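Local structure of beta-glucosidase (Saccharopolyspora erythraea D, 5M6G) at residues A522-A525 and K526-S530; G486-G489 and S490-A493; Y351-A354 and E355-G359. The protein probably hydrolyses terminal, non-reducing beta-D-glucosyl residues with release of beta-D-glucose, as a member of glycosyl hydrolase family 3. One frame throughout, in Å; residues are numbered along the deposited sequence.

How the contacts relate
Contacts 1 and 2 are neighbours at one end of the molecule, both in the C-terminal family region, with centres 11 Å apart. They touch where Val-487 of the loop packs on Leu-527 of helix 518-528. Contact 3 lies on the opposite side of the chain's centre, in the N-terminal family region, its centre about 66 and 73 Å from those of contacts 1 and 2. Contacts 1 and 3 are helix C-terminal turns, partly buried, with backbone bonds along the axis and apolar faces turned inward; contact 3 adds salt bridges and a bridging water. Contact 2 is a surface loop, held mainly by a carboxylate gripping its own turn.

Contact 1: A522-A525 and K526-S530; sequences ATIA and KLRAS
Chi1 of Ile-524 places its CG2 branch anti to the backbone N, while Arg-528 turns CG back beside its own N (chi1 -59°), and one helical turn apart the two side chains meet at an oblique angle. CG2 lies 4.0 Å from Arg-528 CG, so the methyl rests on the aliphatic part of the arginine and leaves the guanidinium to reach Gly-552 O through NH1. Leu-527 has the same kind of chi1, which sets its CG 3.3 Å from Thr-523 O. Beneath the side chains runs the regular helical ladder: Arg-528 N gives a 2.8 Å bond to Ile-524 O, and Ala-529 N closes the last one on Ala-525 O at 2.9 Å. Beyond it, Leu-527 O takes two donors of Ser-530, the backbone N and OG, the latter at 2.6 Å and in the plane of that carbonyl. Small alanines and a long lysine suit the outer, solvent-exposed side; isoleucine and leucine suit the inner one. Helix 518-528 is the crossover of a beta-alpha-beta unit: Ile-524 packs on Ala-496 and Val-498 of strand 493-499 and Val-536 of strand 534-539, while Leu-527 reaches Val-534 and, on strand 431-434, Phe-432.

Contact 2: G486-G489 and S490-A493; sequences GVDG and SYRA
Tyr-491 folds back toward Asp-488, three residues earlier: its CB stands 3.8 Å from Asp-488 O. With CG beside the backbone N (chi1 -72°), the ring swings back along the preceding residues, and CD1 approaches the same oxygen at 3.3 Å; that carbonyl meets the ring at its edge, in the ring plane. CD1 also lies 3.4 Å from Asp-488 OD1 and loosely against Val-487 CG2. CE1, next along, is 3.6 Å from Asp-488 OD1. The OH at the tip bonds to Thr-479 OG1, while the ring also takes a cation-pi contact from Lys-430 and an edge-to-face one from Phe-432, a mixture of polar and apolar neighbours for which tyrosine is well suited. The backbone here is a type I beta turn from Asp-488 to Tyr-491, whose closing bond, Tyr-491 N to Asp-488 O, is weak. An Asx turn reinforces it: Asp-488 OD1 takes Ser-490 N at 2.9 Å on its anti side, 28° out of the carboxylate plane, and Ser-490 OG at 2.5 Å through its syn lone pair. With an alanine here in place of Asp-488, Ser-490 N and OG would probably lose their common acceptor, leaving the turn to its weak backbone bond. Serine fits because its short hydroxyl folds back to that oxygen and also meets Lys-430 NZ.

Contact 3: Y351-A354 and E355-G359; sequences YLRA and EVEAG
A Schellman motif ends helix 345-357, in the TIM-barrel family region of the enzyme, and its last turns join Tyr-351 to Glu-355, Leu-352 to Val-356 and Arg-353 to Glu-357. Gly-359 takes a positive phi (77°), a conformation that glycine adopts easily, and its N turns back to Val-356 O at 2.9 Å. Just before it, Ala-358 N bonds to Ala-354 O, and Glu-357 N makes a nearly straight 2.8 Å bond to Arg-353 O. On the inner side, Leu-352 CD1 touches Val-356 CG2 at 4.2 Å, the two side chains crossing at a slant; both pack on Ile-366 of helix 363-379, and helix 60-66 adds Leu-64 against Leu-352 and Leu-60 against Val-356, so branched aliphatic residues suit this face. On the outer side, Arg-353 and Glu-357 run alongside each other in the same direction, their flat groups turned 42° apart. Glu-357 OE2 lies against the arginine's methylenes, 3.4 Å from Arg-353 CD, and not against its guanidinium, whose NE is 4.8 Å from OE2; the guanidinium bridges instead to Asp-61 and Asp-350. Tyr-351 packs on Pro-325 and Val-328 of helix 325-334, its side chain about 9 Å from a bound magnesium ion, near that site but not a ligand of it. Glu-355 is buried, and its charge is answered by two arginines, Arg-329 at OE1 and Arg-360 at OE2. Its chain bends at chi2 (-57°), which curls the carboxylate back toward the preceding turn. There one water donates both its hydrogens, to Tyr-351 O and to Glu-355 OE2, each at 2.7 Å.

Contact 1: A522-A525 and K526-S530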
ATOM      1  N   ALA A 522      13.059  24.253 -14.935  1.00 20.13           N
ATOM      2  CA  ALA A 522      13.669  25.556 -14.669  1.00 19.32           C
ATOM      3  C   ALA A 522      14.756  25.463 -13.601  1.00 21.88           C
ATOM      4  O   ALA A 522      15.831  26.055 -13.742  1.00 15.76           O
ATOM      5  CB  ALA A 522      12.595  26.556 -14.238  1.00 15.33           C
ATOM      6  N   THR A 523      14.490  24.737 -12.518  1.00 18.56           N
ATOM      7  CA  THR A 523      15.474  24.644 -11.442  1.00 17.96           C
ATOM      8  C   THR A 523      16.719  23.881 -11.885  1.00 19.83           C
ATOM      9  O   THR A 523      17.848  24.303 -11.596  1.00 17.56           O
ATOM     10  CB  THR A 523      14.838  23.995 -10.217  1.00 16.76           C
ATOM     11  OG1 THR A 523      13.871  24.895  -9.674  1.00 17.17           O
ATOM     12  CG2 THR A 523      15.893  23.701  -9.154  1.00 16.03           C
ATOM     13  N   ILE A 524      16.542  22.767 -12.597  1.00 15.29           N
ATOM     14  CA  ILE A 524      17.708  22.031 -13.079  1.00 15.05           C
ATOM     15  C   ILE A 524      18.507  22.880 -14.062  1.00 18.16           C
ATOM     16  O   ILE A 524      19.743  22.877 -14.041  1.00 17.36           O
ATOM     17  CB  ILE A 524      17.287  20.694 -13.711  1.00 17.95           C
ATOM     18  CG1 ILE A 524      16.704  19.749 -12.656  1.00 15.88           C
ATOM     19  CG2 ILE A 524      18.473  20.054 -14.423  1.00 13.55           C
ATOM     20  CD1 ILE A 524      16.013  18.518 -13.266  1.00 10.74           C
ATOM     21  N   ALA A 525      17.819  23.619 -14.939  1.00 16.91           N
ATOM     22  CA  ALA A 525      18.529  24.460 -15.903  1.00 17.97           C
ATOM     23  C   ALA A 525      19.319  25.550 -15.194  1.00 22.87           C
ATOM     24  O   ALA A 525      20.467  25.841 -15.557  1.00 21.12           O
ATOM     25  CB  ALA A 525      17.545  25.068 -16.903  1.00 20.79           C
ATOM     26  N   LYS A 526      18.728  26.145 -14.159  1.00 19.39           N
ATOM     27  CA  LYS A 526      19.440  27.146 -13.373  1.00 20.25           C
ATOM     28  C   LYS A 526      20.692  26.560 -12.733  1.00 19.62           C
ATOM     29  O   LYS A 526      21.737  27.219 -12.685  1.00 20.30           O
ATOM     30  CB  LYS A 526      18.507  27.730 -12.314  1.00 19.97           C
ATOM     31  CG  LYS A 526      19.093  28.917 -11.566  1.00 23.75           C
ATOM     32  CD  LYS A 526      18.100  29.437 -10.545  1.00 31.45           C
ATOM     33  CE  LYS A 526      16.819  29.880 -11.231  1.00 33.68           C
ATOM     34  NZ  LYS A 526      17.069  31.069 -12.090  1.00 37.22           N
ATOM     35  N   LEU A 527      20.609  25.319 -12.238  1.00 17.80           N
ATOM     36  CA  LEU A 527      21.772  24.679 -11.631  1.00 17.89           C
ATOM     37  C   LEU A 527      22.821  24.334 -12.676  1.00 19.99           C
ATOM     38  O   LEU A 527      24.019  24.517 -12.441  1.00 18.96           O
ATOM     39  CB  LEU A 527      21.373  23.411 -10.877  1.00 15.90           C
ATOM     40  CG  LEU A 527      20.444  23.502  -9.664  1.00 20.24           C
ATOM     41  CD1 LEU A 527      20.523  22.209  -8.856  1.00 18.47           C
ATOM     42  CD2 LEU A 527      20.775  24.693  -8.812  1.00 15.95           C
ATOM     43  N   ARG A 528      22.402  23.793 -13.819  1.00 15.46           N
ATOM     44  CA  ARG A 528      23.390  23.484 -14.844  1.00 21.02           C
ATOM     45  C   ARG A 528      24.071  24.748 -15.356  1.00 21.62           C
ATOM     46  O   ARG A 528      25.267  24.723 -15.666  1.00 19.67           O
ATOM     47  CB  ARG A 528      22.740  22.709 -15.992  1.00 19.54           C
ATOM     48  CG  ARG A 528      22.100  21.393 -15.557  1.00 16.00           C
ATOM     49  CD  ARG A 528      21.907  20.420 -16.707  1.00 30.76           C
ATOM     50  NE  ARG A 528      21.492  21.091 -17.930  1.00 32.46           N
ATOM     51  CZ  ARG A 528      22.215  21.145 -19.045  1.00 27.90           C
ATOM     52  NH1 ARG A 528      23.395  20.544 -19.122  1.00 27.80           N
ATOM     53  NH2 ARG A 528      21.743  21.796 -20.093  1.00 33.04           N
ATOM     54  N   ALA A 529      23.337  25.866 -15.433  1.00 21.78           N
ATOM     55  CA  ALA A 529      23.917  27.114 -15.930  1.00 24.81           C
ATOM     56  C   ALA A 529      25.034  27.628 -15.037  1.00 25.65           C
ATOM     57  O   ALA A 529      25.824  28.474 -15.470  1.00 24.70           O
ATOM     58  CB  ALA A 529      22.843  28.191 -16.060  1.00 23.69           C
ATOM     59  N   SER A 530      25.120  27.148 -13.798  1.00 21.20           N
ATOM     60  CA  SER A 530      26.188  27.593 -12.919  1.00 21.34           C
ATOM     61  C   SER A 530      27.535  26.992 -13.292  1.00 21.78           C
ATOM     62  O   SER A 530      28.560  27.442 -12.759  1.00 16.54           O
ATOM     63  CB  SER A 530      25.848  27.252 -11.464  1.00 19.65           C
ATOM     64  OG  SER A 530      25.895  25.852 -11.247  1.00 18.16           O
TER

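Contact 2: G486-G489 and S490-A493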
ATOM      1  N   GLY A 486      20.549  31.668  -6.301  1.00 17.90           N
ATOM      2  CA  GLY A 486      21.736  31.872  -5.507  1.00 20.18           C
ATOM      3  C   GLY A 486      22.849  30.890  -5.786  1.00 18.69           C
ATOM      4  O   GLY A 486      23.951  31.060  -5.251  1.00 17.29           O
ATOM      5  N   VAL A 487      22.598  29.865  -6.597  1.00 18.15           N
ATOM      6  CA  VAL A 487      23.672  28.960  -6.970  1.00 12.75           C
ATOM      7  C   VAL A 487      24.653  29.714  -7.864  1.00 19.71           C
ATOM      8  O   VAL A 487      24.267  30.599  -8.635  1.00 19.07           O
ATOM      9  CB  VAL A 487      23.128  27.699  -7.668  1.00 17.44           C
ATOM     10  CG1 VAL A 487      22.633  28.012  -9.087  1.00 17.65           C
ATOM     11  CG2 VAL A 487      24.187  26.606  -7.699  1.00 17.95           C
ATOM     12  N   ASP A 488      25.934  29.379  -7.737  1.00 15.76           N
ATOM     13  CA  ASP A 488      26.961  29.958  -8.594  1.00 19.72           C
ATOM     14  C   ASP A 488      28.114  28.971  -8.687  1.00 21.10           C
ATOM     15  O   ASP A 488      28.087  27.897  -8.080  1.00 15.87           O
ATOM     16  CB  ASP A 488      27.422  31.342  -8.090  1.00 14.74           C
ATOM     17  CG  ASP A 488      27.995  31.316  -6.680  1.00 20.95           C
ATOM     18  OD1 ASP A 488      28.741  30.381  -6.326  1.00 22.05           O
ATOM     19  OD2 ASP A 488      27.710  32.265  -5.919  1.00 26.27           O
ATOM     20  N   GLY A 489      29.143  29.362  -9.441  1.00 18.51           N
ATOM     21  CA  GLY A 489      30.276  28.495  -9.720  1.00 18.92           C
ATOM     22  C   GLY A 489      31.191  28.242  -8.543  1.00 18.00           C
ATOM     23  O   GLY A 489      32.114  27.433  -8.674  1.00 22.32           O
ATOM     24  N   SER A 490      30.947  28.881  -7.398  1.00 17.62           N
ATOM     25  CA  SER A 490      31.759  28.624  -6.216  1.00 22.74           C
ATOM     26  C   SER A 490      31.382  27.331  -5.498  1.00 22.03           C
ATOM     27  O   SER A 490      32.101  26.923  -4.579  1.00 18.03           O
ATOM     28  CB  SER A 490      31.658  29.797  -5.235  1.00 23.34           C
ATOM     29  OG  SER A 490      30.423  29.775  -4.535  1.00 28.33           O
ATOM     30  N   TYR A 491      30.280  26.687  -5.879  1.00 22.75           N
ATOM     31  CA  TYR A 491      29.831  25.461  -5.229  1.00 18.88           C
ATOM     32  C   TYR A 491      30.511  24.247  -5.851  1.00 22.14           C
ATOM     33  O   TYR A 491      30.804  24.225  -7.050  1.00 18.56           O
ATOM     34  CB  TYR A 491      28.307  25.335  -5.334  1.00 16.85           C
ATOM     35  CG  TYR A 491      27.590  26.314  -4.429  1.00 19.23           C
ATOM     36  CD1 TYR A 491      27.350  27.628  -4.832  1.00 17.51           C
ATOM     37  CD2 TYR A 491      27.177  25.929  -3.160  1.00 14.17           C
ATOM     38  CE1 TYR A 491      26.705  28.522  -3.991  1.00 18.62           C
ATOM     39  CE2 TYR A 491      26.541  26.806  -2.321  1.00 15.91           C
ATOM     40  CZ  TYR A 491      26.305  28.097  -2.731  1.00 17.34           C
ATOM     41  OH  TYR A 491      25.671  28.952  -1.861  1.00 15.84           O
ATOM     42  N   ARG A 492      30.765  23.227  -5.032  1.00 15.85           N
ATOM     43  CA  ARG A 492      31.447  22.059  -5.567  1.00 20.05           C
ATOM     44  C   ARG A 492      30.496  21.095  -6.256  1.00 22.66           C
ATOM     45  O   ARG A 492      30.931  20.335  -7.128  1.00 17.36           O
ATOM     46  CB  ARG A 492      32.235  21.340  -4.475  1.00 20.09           C
ATOM     47  CG  ARG A 492      31.410  20.577  -3.489  1.00 28.10           C
ATOM     48  CD  ARG A 492      32.310  19.742  -2.604  1.00 33.77           C
ATOM     49  NE  ARG A 492      31.792  19.624  -1.249  1.00 30.96           N
ATOM     50  CZ  ARG A 492      31.182  18.547  -0.777  1.00 31.58           C
ATOM     51  NH1 ARG A 492      31.021  17.495  -1.564  1.00 30.33           N
ATOM     52  NH2 ARG A 492      30.748  18.517   0.483  1.00 28.81           N
ATOM     53  N   ALA A 493      29.212  21.126  -5.906  1.00 15.56           N
ATOM     54  CA  ALA A 493      28.209  20.311  -6.585  1.00 17.29           C
ATOM     55  C   ALA A 493      26.843  20.879  -6.254  1.00 14.89           C
ATOM     56  O   ALA A 493      26.666  21.551  -5.236  1.00 16.54           O
ATOM     57  CB  ALA A 493      28.285  18.837  -6.177  1.00 14.29           C
TER

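Contact 3: Y351-A354 and E355-G359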
ATOM      1  N   TYR A 351     -31.168  -5.288   2.080  1.00 19.99           N
ATOM      2  CA  TYR A 351     -31.145  -5.824   0.721  1.00 20.64           C
ATOM      3  C   TYR A 351     -30.722  -7.287   0.714  1.00 17.82           C
ATOM      4  O   TYR A 351     -31.338  -8.117   0.041  1.00 15.40           O
ATOM      5  CB  TYR A 351     -30.199  -5.010  -0.167  1.00 19.00           C
ATOM      6  CG  TYR A 351     -30.743  -3.694  -0.677  1.00 22.60           C
ATOM      7  CD1 TYR A 351     -32.037  -3.275  -0.373  1.00 24.30           C
ATOM      8  CD2 TYR A 351     -29.953  -2.863  -1.462  1.00 20.56           C
ATOM      9  CE1 TYR A 351     -32.521  -2.060  -0.843  1.00 24.16           C
ATOM     10  CE2 TYR A 351     -30.425  -1.652  -1.934  1.00 20.87           C
ATOM     11  CZ  TYR A 351     -31.707  -1.257  -1.627  1.00 23.78           C
ATOM     12  OH  TYR A 351     -32.164  -0.055  -2.105  1.00 20.98           O
ATOM     13  N   LEU A 352     -29.643  -7.615   1.430  1.00 15.86           N
ATOM     14  CA  LEU A 352     -29.146  -8.986   1.396  1.00 18.22           C
ATOM     15  C   LEU A 352     -30.143  -9.941   2.038  1.00 16.72           C
ATOM     16  O   LEU A 352     -30.325 -11.064   1.559  1.00 14.20           O
ATOM     17  CB  LEU A 352     -27.783  -9.076   2.086  1.00 16.08           C
ATOM     18  CG  LEU A 352     -27.049 -10.411   1.936  1.00 18.17           C
ATOM     19  CD1 LEU A 352     -27.100 -10.925   0.486  1.00 13.82           C
ATOM     20  CD2 LEU A 352     -25.603 -10.287   2.410  1.00 14.75           C
ATOM     21  N   ARG A 353     -30.800  -9.508   3.119  1.00 14.81           N
ATOM     22  CA  ARG A 353     -31.822 -10.344   3.741  1.00 17.78           C
ATOM     23  C   ARG A 353     -32.899 -10.716   2.730  1.00 19.39           C
ATOM     24  O   ARG A 353     -33.300 -11.883   2.633  1.00 17.30           O
ATOM     25  CB  ARG A 353     -32.444  -9.633   4.942  1.00 17.67           C
ATOM     26  CG  ARG A 353     -33.335 -10.566   5.777  1.00 15.58           C
ATOM     27  CD  ARG A 353     -34.200  -9.814   6.771  1.00 16.62           C
ATOM     28  NE  ARG A 353     -33.403  -9.186   7.822  1.00 17.57           N
ATOM     29  CZ  ARG A 353     -33.187  -7.877   7.919  1.00 18.05           C
ATOM     30  NH1 ARG A 353     -33.718  -7.044   7.031  1.00 13.39           N
ATOM     31  NH2 ARG A 353     -32.458  -7.400   8.916  1.00 16.21           N
ATOM     32  N   ALA A 354     -33.368  -9.730   1.954  1.00 16.52           N
ATOM     33  CA  ALA A 354     -34.406  -9.995   0.959  1.00 22.03           C
ATOM     34  C   ALA A 354     -33.910 -10.933  -0.133  1.00 18.89           C
ATOM     35  O   ALA A 354     -34.661 -11.786  -0.608  1.00 17.52           O
ATOM     36  CB  ALA A 354     -34.904  -8.688   0.349  1.00 22.28           C
ATOM     37  N   GLU A 355     -32.652 -10.781  -0.561  1.00 18.34           N
ATOM     38  CA  GLU A 355     -32.105 -11.705  -1.550  1.00 18.19           C
ATOM     39  C   GLU A 355     -32.075 -13.126  -1.007  1.00 20.66           C
ATOM     40  O   GLU A 355     -32.385 -14.088  -1.724  1.00 18.76           O
ATOM     41  CB  GLU A 355     -30.696 -11.274  -1.967  1.00 13.21           C
ATOM     42  CG  GLU A 355     -30.633  -9.948  -2.705  1.00 13.98           C
ATOM     43  CD  GLU A 355     -31.487  -9.934  -3.959  1.00 20.49           C
ATOM     44  OE1 GLU A 355     -31.350 -10.857  -4.796  1.00 22.16           O
ATOM     45  OE2 GLU A 355     -32.307  -9.003  -4.096  1.00 24.45           O
ATOM     46  N   VAL A 356     -31.694 -13.279   0.262  1.00 19.25           N
ATOM     47  CA  VAL A 356     -31.632 -14.611   0.846  1.00 17.14           C
ATOM     48  C   VAL A 356     -33.036 -15.166   1.039  1.00 20.97           C
ATOM     49  O   VAL A 356     -33.302 -16.328   0.715  1.00 18.05           O
ATOM     50  CB  VAL A 356     -30.836 -14.577   2.161  1.00 17.64           C
ATOM     51  CG1 VAL A 356     -30.834 -15.963   2.824  1.00 18.70           C
ATOM     52  CG2 VAL A 356     -29.401 -14.092   1.890  1.00 15.94           C
ATOM     53  N   GLU A 357     -33.958 -14.336   1.541  1.00 18.82           N
ATOM     54  CA  GLU A 357     -35.347 -14.755   1.699  1.00 21.49           C
ATOM     55  C   GLU A 357     -35.933 -15.230   0.373  1.00 22.64           C
ATOM     56  O   GLU A 357     -36.687 -16.210   0.335  1.00 21.41           O
ATOM     57  CB  GLU A 357     -36.178 -13.603   2.269  1.00 22.12           C
ATOM     58  CG  GLU A 357     -36.022 -13.376   3.776  1.00 31.83           C
ATOM     59  CD  GLU A 357     -36.688 -12.083   4.265  1.00 40.81           C
ATOM     60  OE1 GLU A 357     -37.244 -11.332   3.433  1.00 39.01           O
ATOM     61  OE2 GLU A 357     -36.648 -11.809   5.487  1.00 38.65           O
ATOM     62  N   ALA A 358     -35.587 -14.555  -0.731  1.00 20.97           N
ATOM     63  CA  ALA A 358     -36.105 -14.932  -2.035  1.00 22.18           C
ATOM     64  C   ALA A 358     -35.351 -16.100  -2.655  1.00 25.19           C
ATOM     65  O   ALA A 358     -35.780 -16.601  -3.698  1.00 28.52           O
ATOM     66  CB  ALA A 358     -36.073 -13.735  -2.988  1.00 22.35           C
ATOM     67  N   GLY A 359     -34.260 -16.556  -2.040  1.00 23.77           N
ATOM     68  CA  GLY A 359     -33.473 -17.631  -2.608  1.00 22.98           C
ATOM     69  C   GLY A 359     -32.584 -17.231  -3.762  1.00 22.14           C
ATOM     70  O   GLY A 359     -31.972 -18.106  -4.386  1.00 25.67           O
TER
HETATM   71  O   HOH W   1     -32.622  -7.189  -2.140  1.00 19.19           O